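Local coordinates for aminotransferase (Psychrobacter arcticus 273-4, PDB 3IF2), which probably catalyses amino-group transfer between amino acids and oxo acids, such as valine and pyruvate, using pyridoxal 5'-phosphate as cofactor, at residues Ser5-Lys10 and Val161-Gln166; Val93-Arg98 and Ala321-Lys326; Pro173-Val178 and Gly185-Arg190. All coordinates share one frame; numbering follows the deposited sequence.

Contact 1 (Ser5-Lys10 and Val161-Gln166)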
loop_
_atom_site.group_PDB
_atom_site.type_symbol
_atom_site.label_atom_id
_atom_site.label_comp_id
_atom_site.label_asym_id
_atom_site.label_seq_id
_atom_site.Cartn_x
_atom_site.Cartn_y
_atom_site.Cartn_z
ATOM N N SER A 5 -18.184 10.228 0.712
ATOM C CA SER A 5 -19.008 9.102 0.294
ATOM C C SER A 5 -19.282 8.219 1.510
ATOM O O SER A 5 -18.804 8.509 2.609
ATOM C CB SER A 5 -18.274 8.287 -0.774
ATOM O OG SER A 5 -17.134 7.637 -0.235
ATOM N N LYS A 6 -20.042 7.141 1.320
ATOM C CA LYS A 6 -20.332 6.216 2.419
ATOM C C LYS A 6 -19.051 5.498 2.800
ATOM O O LYS A 6 -18.728 5.405 3.989
ATOM C CB LYS A 6 -21.517 5.280 2.111
ATOM C CG LYS A 6 -22.854 6.080 2.014
ATOM C CD LYS A 6 -24.168 5.267 2.214
ATOM C CE LYS A 6 -24.411 4.195 1.145
ATOM N NZ LYS A 6 -25.851 3.735 1.152
ATOM N N PHE A 7 -18.300 5.047 1.793
ATOM C CA PHE A 7 -16.989 4.423 1.995
ATOM C C PHE A 7 -16.130 5.320 2.888
ATOM O O PHE A 7 -15.624 4.878 3.889
ATOM C CB PHE A 7 -16.291 4.196 0.642
ATOM C CG PHE A 7 -14.935 3.557 0.750
ATOM C CD1 PHE A 7 -14.813 2.181 0.939
ATOM C CD2 PHE A 7 -13.771 4.325 0.662
ATOM C CE1 PHE A 7 -13.534 1.578 1.045
ATOM C CE2 PHE A 7 -12.500 3.736 0.759
ATOM C CZ PHE A 7 -12.382 2.364 0.950
ATOM N N GLY A 8 -16.029 6.593 2.524
ATOM C CA GLY A 8 -15.295 7.587 3.300
ATOM C C GLY A 8 -15.793 7.761 4.723
ATOM O O GLY A 8 -14.987 7.814 5.652
ATOM N N GLN A 9 -17.116 7.836 4.892
ATOM C CA GLN A 9 -17.735 7.971 6.229
ATOM C C GLN A 9 -17.379 6.808 7.162
ATOM O O GLN A 9 -17.316 7.008 8.348
ATOM C CB GLN A 9 -19.258 8.219 6.143
ATOM C CG GLN A 9 -19.587 9.626 5.684
ATOM C CD GLN A 9 -21.063 9.872 5.312
ATOM O OE1 GLN A 9 -21.772 8.999 4.786
ATOM N NE2 GLN A 9 -21.509 11.103 5.543
ATOM N N LYS A 10 -17.125 5.618 6.621
ATOM C CA LYS A 10 -16.656 4.465 7.418
ATOM C C LYS A 10 -15.274 4.713 8.099
ATOM O O LYS A 10 -15.047 4.221 9.206
ATOM C CB LYS A 10 -16.632 3.191 6.547
ATOM C CG LYS A 10 -16.181 1.922 7.232
ATOM C CD LYS A 10 -16.444 0.694 6.368
ATOM C CE LYS A 10 -15.972 -0.561 7.107
ATOM N NZ LYS A 10 -14.480 -0.635 7.224
ATOM N N VAL A 161 -11.328 -4.135 8.013
ATOM C CA VAL A 161 -10.851 -4.124 6.612
ATOM C C VAL A 161 -11.950 -4.265 5.548
ATOM O O VAL A 161 -11.706 -3.943 4.393
ATOM C CB VAL A 161 -9.713 -5.147 6.336
ATOM C CG1 VAL A 161 -8.538 -4.931 7.307
ATOM C CG2 VAL A 161 -10.213 -6.582 6.387
ATOM N N HIS A 162 -13.145 -4.740 5.908
ATOM C CA HIS A 162 -14.215 -4.874 4.904
ATOM C C HIS A 162 -14.643 -3.514 4.345
ATOM O O HIS A 162 -14.693 -2.532 5.073
ATOM C CB HIS A 162 -15.394 -5.697 5.412
ATOM C CG HIS A 162 -15.082 -7.156 5.513
ATOM N ND1 HIS A 162 -14.924 -7.811 6.718
ATOM C CD2 HIS A 162 -14.855 -8.078 4.547
ATOM C CE1 HIS A 162 -14.645 -9.083 6.485
ATOM N NE2 HIS A 162 -14.596 -9.270 5.175
ATOM N N VAL A 163 -14.873 -3.467 3.038
ATOM C CA VAL A 163 -15.253 -2.237 2.339
ATOM C C VAL A 163 -16.689 -1.765 2.685
ATOM O O VAL A 163 -16.920 -0.562 2.760
ATOM C CB VAL A 163 -15.034 -2.390 0.815
ATOM C CG1 VAL A 163 -15.533 -1.192 0.093
ATOM C CG2 VAL A 163 -13.550 -2.572 0.520
ATOM N N GLU A 164 -17.621 -2.698 2.894
ATOM C CA GLU A 164 -19.008 -2.387 3.297
ATOM C C GLU A 164 -19.397 -3.271 4.478
ATOM O O GLU A 164 -19.277 -4.475 4.395
ATOM C CB GLU A 164 -20.007 -2.560 2.127
ATOM C CG GLU A 164 -21.509 -2.348 2.554
ATOM C CD GLU A 164 -22.498 -1.914 1.427
ATOM O OE1 GLU A 164 -22.102 -1.758 0.253
ATOM O OE2 GLU A 164 -23.702 -1.705 1.734
ATOM N N GLY A 165 -19.881 -2.671 5.560
ATOM C CA GLY A 165 -20.296 -3.411 6.752
ATOM C C GLY A 165 -19.139 -4.095 7.454
ATOM O O GLY A 165 -18.012 -3.585 7.450
ATOM N N GLN A 166 -19.431 -5.244 8.056
ATOM C CA GLN A 166 -18.442 -6.086 8.760
ATOM C C GLN A 166 -18.897 -7.536 8.618
ATOM O O GLN A 166 -20.030 -7.850 8.926
ATOM C CB GLN A 166 -18.342 -5.696 10.228
ATOM C CG GLN A 166 -17.126 -6.290 10.923
ATOM C CD GLN A 166 -17.143 -6.075 12.418
ATOM O OE1 GLN A 166 -18.132 -6.405 13.094
ATOM N NE2 GLN A 166 -16.033 -5.559 12.954
#

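Contact 2 (Val93-Arg98 and Ala321-Lys326)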
loop_
_atom_site.group_PDB
_atom_site.type_symbol
_atom_site.label_atom_id
_atom_site.label_comp_id
_atom_site.label_asym_id
_atom_site.label_seq_id
_atom_site.Cartn_x
_atom_site.Cartn_y
_atom_site.Cartn_z
ATOM N N VAL A 93 10.662 -19.035 -3.641
ATOM C CA VAL A 93 10.317 -20.317 -4.287
ATOM C C VAL A 93 11.361 -21.373 -3.924
ATOM O O VAL A 93 11.021 -22.430 -3.393
ATOM C CB VAL A 93 10.222 -20.185 -5.845
ATOM C CG1 VAL A 93 10.203 -21.550 -6.527
ATOM C CG2 VAL A 93 8.993 -19.343 -6.251
ATOM N N GLY A 94 12.630 -21.065 -4.204
ATOM C CA GLY A 94 13.746 -21.960 -3.877
ATOM C C GLY A 94 13.780 -22.344 -2.405
ATOM O O GLY A 94 13.850 -23.531 -2.062
ATOM N N PHE A 95 13.687 -21.327 -1.549
ATOM C CA PHE A 95 13.676 -21.456 -0.076
ATOM C C PHE A 95 12.573 -22.386 0.477
ATOM O O PHE A 95 12.880 -23.306 1.261
ATOM C CB PHE A 95 13.557 -20.057 0.548
ATOM C CG PHE A 95 13.550 -20.040 2.047
ATOM C CD1 PHE A 95 12.344 -20.125 2.747
ATOM C CD2 PHE A 95 14.740 -19.917 2.761
ATOM C CE1 PHE A 95 12.323 -20.119 4.130
ATOM C CE2 PHE A 95 14.737 -19.902 4.143
ATOM C CZ PHE A 95 13.521 -20.015 4.835
ATOM N N PHE A 96 11.311 -22.147 0.093
ATOM C CA PHE A 96 10.215 -23.013 0.535
ATOM C C PHE A 96 10.332 -24.441 -0.013
ATOM O O PHE A 96 10.044 -25.410 0.719
ATOM C CB PHE A 96 8.842 -22.419 0.218
ATOM C CG PHE A 96 8.507 -21.194 1.036
ATOM C CD1 PHE A 96 8.393 -21.278 2.420
ATOM C CD2 PHE A 96 8.269 -19.964 0.427
ATOM C CE1 PHE A 96 8.087 -20.154 3.183
ATOM C CE2 PHE A 96 7.949 -18.847 1.190
ATOM C CZ PHE A 96 7.853 -18.941 2.566
ATOM N N ASN A 97 10.751 -24.571 -1.271
ATOM C CA ASN A 97 10.960 -25.897 -1.892
ATOM C C ASN A 97 12.117 -26.689 -1.244
ATOM O O ASN A 97 12.012 -27.897 -1.112
ATOM C CB ASN A 97 11.143 -25.788 -3.428
ATOM C CG ASN A 97 9.852 -25.436 -4.163
ATOM O OD1 ASN A 97 8.753 -25.679 -3.679
ATOM N ND2 ASN A 97 9.986 -24.884 -5.348
ATOM N N ARG A 98 13.203 -26.001 -0.861
ATOM C CA ARG A 98 14.341 -26.607 -0.118
ATOM C C ARG A 98 13.894 -27.147 1.223
ATOM O O ARG A 98 14.231 -28.265 1.587
ATOM C CB ARG A 98 15.450 -25.577 0.232
ATOM C CG ARG A 98 16.441 -25.219 -0.851
ATOM C CD ARG A 98 17.738 -24.570 -0.273
ATOM N NE ARG A 98 17.588 -23.295 0.447
ATOM C CZ ARG A 98 17.401 -22.091 -0.117
ATOM N NH1 ARG A 98 17.227 -21.940 -1.442
ATOM N NH2 ARG A 98 17.331 -21.009 0.664
ATOM N N ALA A 321 18.203 -16.487 0.132
ATOM C CA ALA A 321 19.103 -17.289 -0.726
ATOM C C ALA A 321 20.087 -18.154 0.045
ATOM O O ALA A 321 20.298 -19.318 -0.322
ATOM C CB ALA A 321 19.870 -16.409 -1.721
ATOM N N ASN A 322 20.660 -17.618 1.116
ATOM C CA ASN A 322 21.665 -18.365 1.905
ATOM C C ASN A 322 21.173 -18.890 3.279
ATOM O O ASN A 322 21.993 -19.233 4.140
ATOM C CB ASN A 322 22.927 -17.490 2.057
ATOM C CG ASN A 322 22.729 -16.300 2.995
ATOM O OD1 ASN A 322 21.703 -16.165 3.683
ATOM N ND2 ASN A 322 23.724 -15.444 3.041
ATOM N N ASP A 323 19.851 -18.899 3.481
ATOM C CA ASP A 323 19.206 -19.297 4.748
ATOM C C ASP A 323 19.575 -18.483 6.004
ATOM O O ASP A 323 19.158 -18.865 7.100
ATOM C CB ASP A 323 19.353 -20.816 5.023
ATOM C CG ASP A 323 18.569 -21.691 4.040
ATOM O OD1 ASP A 323 17.644 -21.203 3.349
ATOM O OD2 ASP A 323 18.872 -22.912 3.972
ATOM N N ARG A 324 20.278 -17.353 5.877
ATOM C CA ARG A 324 20.616 -16.551 7.066
ATOM C C ARG A 324 19.378 -15.953 7.719
ATOM O O ARG A 324 19.427 -15.668 8.907
ATOM C CB ARG A 324 21.684 -15.472 6.808
ATOM C CG ARG A 324 23.093 -16.030 6.599
ATOM C CD ARG A 324 24.144 -14.930 6.514
ATOM N NE ARG A 324 24.494 -14.420 7.850
ATOM C CZ ARG A 324 25.398 -13.461 8.113
ATOM N NH1 ARG A 324 26.063 -12.820 7.127
ATOM N NH2 ARG A 324 25.624 -13.116 9.393
ATOM N N ILE A 325 18.283 -15.771 6.957
ATOM C CA ILE A 325 16.997 -15.297 7.509
ATOM C C ILE A 325 16.474 -16.292 8.580
ATOM O O ILE A 325 15.990 -15.869 9.632
ATOM C CB ILE A 325 15.941 -14.968 6.370
ATOM C CG1 ILE A 325 14.810 -14.082 6.904
ATOM C CG2 ILE A 325 15.421 -16.225 5.692
ATOM C CD1 ILE A 325 13.777 -13.648 5.843
ATOM N N LYS A 326 16.643 -17.591 8.317
ATOM C CA LYS A 326 16.269 -18.670 9.233
ATOM C C LYS A 326 17.206 -18.722 10.464
ATOM O O LYS A 326 16.734 -18.861 11.603
ATOM C CB LYS A 326 16.280 -20.012 8.482
ATOM C CG LYS A 326 15.529 -21.133 9.163
ATOM C CD LYS A 326 15.479 -22.410 8.292
ATOM C CE LYS A 326 14.490 -23.460 8.833
ATOM N NZ LYS A 326 14.718 -23.777 10.271
#

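Contact 3 (Pro173-Val178 and Gly185-Arg190)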
loop_
_atom_site.group_PDB
_atom_site.type_symbol
_atom_site.label_atom_id
_atom_site.label_comp_id
_atom_site.label_asym_id
_atom_site.label_seq_id
_atom_site.Cartn_x
_atom_site.Cartn_y
_atom_site.Cartn_z
ATOM N N PRO A 173 -13.979 -19.359 22.460
ATOM C CA PRO A 173 -13.086 -20.446 22.844
ATOM C C PRO A 173 -13.474 -21.258 24.077
ATOM O O PRO A 173 -14.268 -20.779 24.901
ATOM C CB PRO A 173 -11.818 -19.678 23.223
ATOM C CG PRO A 173 -12.352 -18.429 23.884
ATOM C CD PRO A 173 -13.618 -18.092 23.140
ATOM N N HIS A 174 -12.956 -22.495 24.132
ATOM C CA HIS A 174 -13.004 -23.320 25.339
ATOM C C HIS A 174 -11.695 -22.924 26.042
ATOM O O HIS A 174 -10.725 -22.551 25.383
ATOM C CB HIS A 174 -13.055 -24.843 25.066
ATOM C CG HIS A 174 -14.423 -25.376 24.734
ATOM N ND1 HIS A 174 -14.613 -26.490 23.941
ATOM C CD2 HIS A 174 -15.663 -24.949 25.082
ATOM C CE1 HIS A 174 -15.905 -26.737 23.834
ATOM N NE2 HIS A 174 -16.565 -25.807 24.502
ATOM N N ILE A 175 -11.678 -22.955 27.366
ATOM C CA ILE A 175 -10.488 -22.605 28.156
ATOM C C ILE A 175 -10.101 -23.808 29.014
ATOM O O ILE A 175 -10.972 -24.358 29.699
ATOM C CB ILE A 175 -10.767 -21.402 29.102
ATOM C CG1 ILE A 175 -11.169 -20.149 28.304
ATOM C CG2 ILE A 175 -9.548 -21.113 29.980
ATOM C CD1 ILE A 175 -11.677 -18.972 29.162
ATOM N N ASP A 176 -8.837 -24.252 28.915
ATOM C CA ASP A 176 -8.295 -25.335 29.749
ATOM C C ASP A 176 -7.094 -24.800 30.543
ATOM O O ASP A 176 -6.273 -24.042 29.987
ATOM C CB ASP A 176 -7.952 -26.562 28.892
ATOM C CG ASP A 176 -9.206 -27.326 28.437
ATOM O OD1 ASP A 176 -10.085 -27.622 29.287
ATOM O OD2 ASP A 176 -9.307 -27.644 27.231
ATOM N N GLU A 177 -7.026 -25.161 31.834
ATOM C CA GLU A 177 -5.957 -24.738 32.735
ATOM C C GLU A 177 -4.756 -25.644 32.492
ATOM O O GLU A 177 -4.875 -26.872 32.518
ATOM C CB GLU A 177 -6.417 -24.706 34.203
ATOM C CG GLU A 177 -7.345 -23.509 34.446
ATOM C CD GLU A 177 -8.176 -23.557 35.718
ATOM O OE1 GLU A 177 -7.853 -24.309 36.669
ATOM O OE2 GLU A 177 -9.177 -22.805 35.754
ATOM N N VAL A 178 -3.620 -25.009 32.206
ATOM C CA VAL A 178 -2.382 -25.674 31.867
ATOM C C VAL A 178 -1.288 -25.188 32.802
ATOM O O VAL A 178 -1.512 -24.291 33.626
ATOM C CB VAL A 178 -1.993 -25.386 30.379
ATOM C CG1 VAL A 178 -3.100 -25.840 29.449
ATOM C CG2 VAL A 178 -1.661 -23.896 30.152
ATOM N N GLY A 185 -1.375 -21.190 37.292
ATOM C CA GLY A 185 -1.814 -19.823 37.041
ATOM C C GLY A 185 -1.686 -19.500 35.562
ATOM O O GLY A 185 -1.473 -18.346 35.214
ATOM N N PHE A 186 -1.810 -20.528 34.709
ATOM C CA PHE A 186 -1.783 -20.405 33.249
ATOM C C PHE A 186 -2.971 -21.108 32.604
ATOM O O PHE A 186 -3.623 -21.938 33.223
ATOM C CB PHE A 186 -0.487 -20.959 32.630
ATOM C CG PHE A 186 0.762 -20.275 33.102
ATOM C CD1 PHE A 186 1.422 -20.718 34.259
ATOM C CD2 PHE A 186 1.304 -19.199 32.387
ATOM C CE1 PHE A 186 2.606 -20.085 34.711
ATOM C CE2 PHE A 186 2.494 -18.556 32.832
ATOM C CZ PHE A 186 3.142 -19.004 33.992
ATOM N N PHE A 187 -3.231 -20.756 31.347
ATOM C CA PHE A 187 -4.333 -21.329 30.569
ATOM C C PHE A 187 -4.065 -21.289 29.065
ATOM O O PHE A 187 -3.160 -20.593 28.605
ATOM C CB PHE A 187 -5.652 -20.628 30.913
ATOM C CG PHE A 187 -5.725 -19.168 30.501
ATOM C CD1 PHE A 187 -5.068 -18.185 31.233
ATOM C CD2 PHE A 187 -6.517 -18.772 29.428
ATOM C CE1 PHE A 187 -5.152 -16.834 30.877
ATOM C CE2 PHE A 187 -6.620 -17.416 29.063
ATOM C CZ PHE A 187 -5.925 -16.452 29.782
ATOM N N LYS A 188 -4.842 -22.078 28.328
ATOM C CA LYS A 188 -4.741 -22.171 26.882
ATOM C C LYS A 188 -6.133 -22.206 26.284
ATOM O O LYS A 188 -6.954 -23.051 26.665
ATOM C CB LYS A 188 -3.999 -23.459 26.471
ATOM C CG LYS A 188 -3.481 -23.484 24.980
ATOM C CD LYS A 188 -3.245 -24.910 24.444
ATOM C CE LYS A 188 -2.492 -24.988 23.107
ATOM N NZ LYS A 188 -2.900 -24.026 22.021
ATOM N N TYR A 189 -6.389 -21.291 25.349
ATOM C CA TYR A 189 -7.628 -21.272 24.582
ATOM C C TYR A 189 -7.572 -22.456 23.608
ATOM O O TYR A 189 -6.483 -22.764 23.089
ATOM C CB TYR A 189 -7.786 -19.971 23.774
ATOM C CG TYR A 189 -7.991 -18.712 24.588
ATOM C CD1 TYR A 189 -9.092 -18.579 25.434
ATOM C CD2 TYR A 189 -7.142 -17.602 24.443
ATOM C CE1 TYR A 189 -9.313 -17.400 26.168
ATOM C CE2 TYR A 189 -7.354 -16.417 25.181
ATOM C CZ TYR A 189 -8.451 -16.332 26.026
ATOM O OH TYR A 189 -8.651 -15.187 26.741
ATOM N N ARG A 190 -8.728 -23.105 23.394
ATOM C CA ARG A 190 -8.846 -24.236 22.454
ATOM C C ARG A 190 -10.115 -24.139 21.593
ATOM O O ARG A 190 -11.139 -23.617 22.024
ATOM C CB ARG A 190 -8.695 -25.604 23.163
ATOM C CG ARG A 190 -7.208 -25.934 23.493
ATOM C CD ARG A 190 -6.895 -27.437 23.656
ATOM N NE ARG A 190 -7.282 -28.005 24.951
ATOM C CZ ARG A 190 -6.458 -28.138 25.990
ATOM N NH1 ARG A 190 -5.191 -27.742 25.909
ATOM N NH2 ARG A 190 -6.911 -28.666 27.114
#

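Contact 1 (Ser5-Lys10 and Val161-Gln166)
Phe7 and Val163 bring the two backbones to their closest approach, 6.9 Å between CA atoms, where the start of helix 6-12 faces an irregular loop that runs between strands 142-149 and 168-170. Two side chains of the helix, one turn apart, reach across. The Phe7 ring meets Val163 with one edge: its CE1 lies 3.5 Å from Val163 CG1, which sits near the plane of the ring, while Val163 CG2 is more distant. With CG anti to the backbone N (chi1 -180°), the Phe7 ring is carried out from the helix to the loop, and the two side chains cross obliquely. Lys10 supplies the polar link. Its chain is extended as far as CE and bends only at the last torsion (chi4 -70°), which turns NZ onto the loop backbone. There Lys10 NZ donates to His162 O at 2.9 Å, close to the C=O axis, and it also bonds to Asp160 O, so two backbone carbonyls share the ammonium group. The methylenes run over the loop as well, Lys10 CD passing 3.8 Å from Val163 O and CE 3.7 Å from Gly165 O. Behind the contact, Ser5 caps the helix: Gly8 N donates to Ser5 OG at 3.2 Å in an almost straight bond, and the same OG bonds to Asn124 O of the second subunit. On the loop side, Asn124 of the same chain holds Val161 O and Val163 N. Val163 packs on Val163 of the second subunit and Phe7 on that subunit's Asn124, which places this surface contact at the dimer interface. An N-terminal segment laid against the partner subunit is characteristic of dimeric fold-type I aminotransferases.

Contact 2 (Val93-Arg98 and Ala321-Lys326)
Arg98 and Asp323 form a salt bridge between helix 86-100 and the link that joins helix 311-321 to helix 324-351. Arg98 NH2 donates to Asp323 OD1 at 2.7 Å in a nearly straight bond (177°). The oxygen lies in the guanidinium plane, at its edge, but the donor comes in above the carboxylate plane, 42° out of it. Asp323 OD1 has a second donor in His99 NE2, and Arg98 NH2 a second, weak acceptor in Val320 O. The bend of Arg98 at chi3 (-62°) brings its guanidinium back over the helix, where Phe95 CA touches one face. Phe95 packs against the same carboxylate oxygen: its CD2 is 3.2 Å from Asp323 OD1, its ring nearly perpendicular to the carboxylate, and its CE2 is 4.0 Å from Ile325 CG2. Asp323 stands at the N-cap position of helix 324-351 without a capping bond, its carboxylate being turned to helix 86-100. One residue earlier, Asn322 OD1 accepts from Arg324 N at 2.9 Å. This is an Asx turn at the corner between two consecutive helices, with a salt bridge tying that corner to a third.

Contact 3 (Pro173-Val178 and Gly185-Arg190)
Asp176 O is gripped from the neighbouring strand by two groups: Lys188 N donates to it at 2.9 Å, and Phe187 CA makes a CA-H...O contact with it at 3.4 Å. The strands, 174-180 and 183-190, are the arms of an antiparallel beta hairpin at the outer edge of a mixed sheet, and their short segments run at 146° to each other. His174 with Arg190 and Asp176 with Lys188 are hydrogen-bonded pairs; Ile175 with Tyr189 and Glu177 with Phe187 are non-hydrogen-bonded. On the face of His174 and Asp176, a salt bridge with a weak, bent hydrogen bond joins Arg190 NH2 to Asp176 OD2, but both side chains have a second conformer and the pairing is doubtful. Farther along that face, Val178 CG1 rests 3.9 Å from Lys188 CB, while Lys188 NZ leads away to Asn221, Val222 O and a salt bridge with Glu363. The face of Ile175, Tyr189 and Phe187 is largely apolar and aromatic; the Glu177 carboxylate leads away from it. Pro173 and Ile175 lie alongside Tyr189, pointing the same way: Pro173 CG comes 3.6 Å from Tyr189 CD1, and Ile175 CG1 3.9 Å from the same atom. The second branch of Ile175, CG2, which stands anti to the backbone N, is 3.9 Å from Phe187 CD2, so the residue bridges two rings and also touches Trp371. With an alanine at Ile175, CG1, CG2 and CD1 are gone, and a gap would probably open beside the Tyr189 and Phe187 rings and against Trp371. Tyr189 OH bonds to His410 and Trp369, which ties the hairpin to the rest of this sheet and its surroundings. Within strand 183-190 the Phe187 and Tyr189 rings meet edge to face: Phe187 CE2 stands 3.7 Å above the Tyr189 plane, toward its rim.

How the contacts relate
From the N terminus, contact 1 opens at residues 5-10, on helix 6-12; contact 2 opens later, on helix 86-100, before residues 161-166 return to close the long loop of contact 1. Contact 3 follows at once, a local hairpin closed by residues 185-190, and contact 2 closes last, at 321-326. Contacts 1 and 2 therefore cross, contacts 1 and 3 stand in series, and contact 3 is nested inside the loop of contact 2. Their centres lie about 35 to 39 Å apart and none touches another. Together they tie the N-terminal helix to the loop before strand 168-170, helix 86-100 to the start of helix 324-351, and edge strand 174-180 to strand 183-190 within the six-stranded sheet.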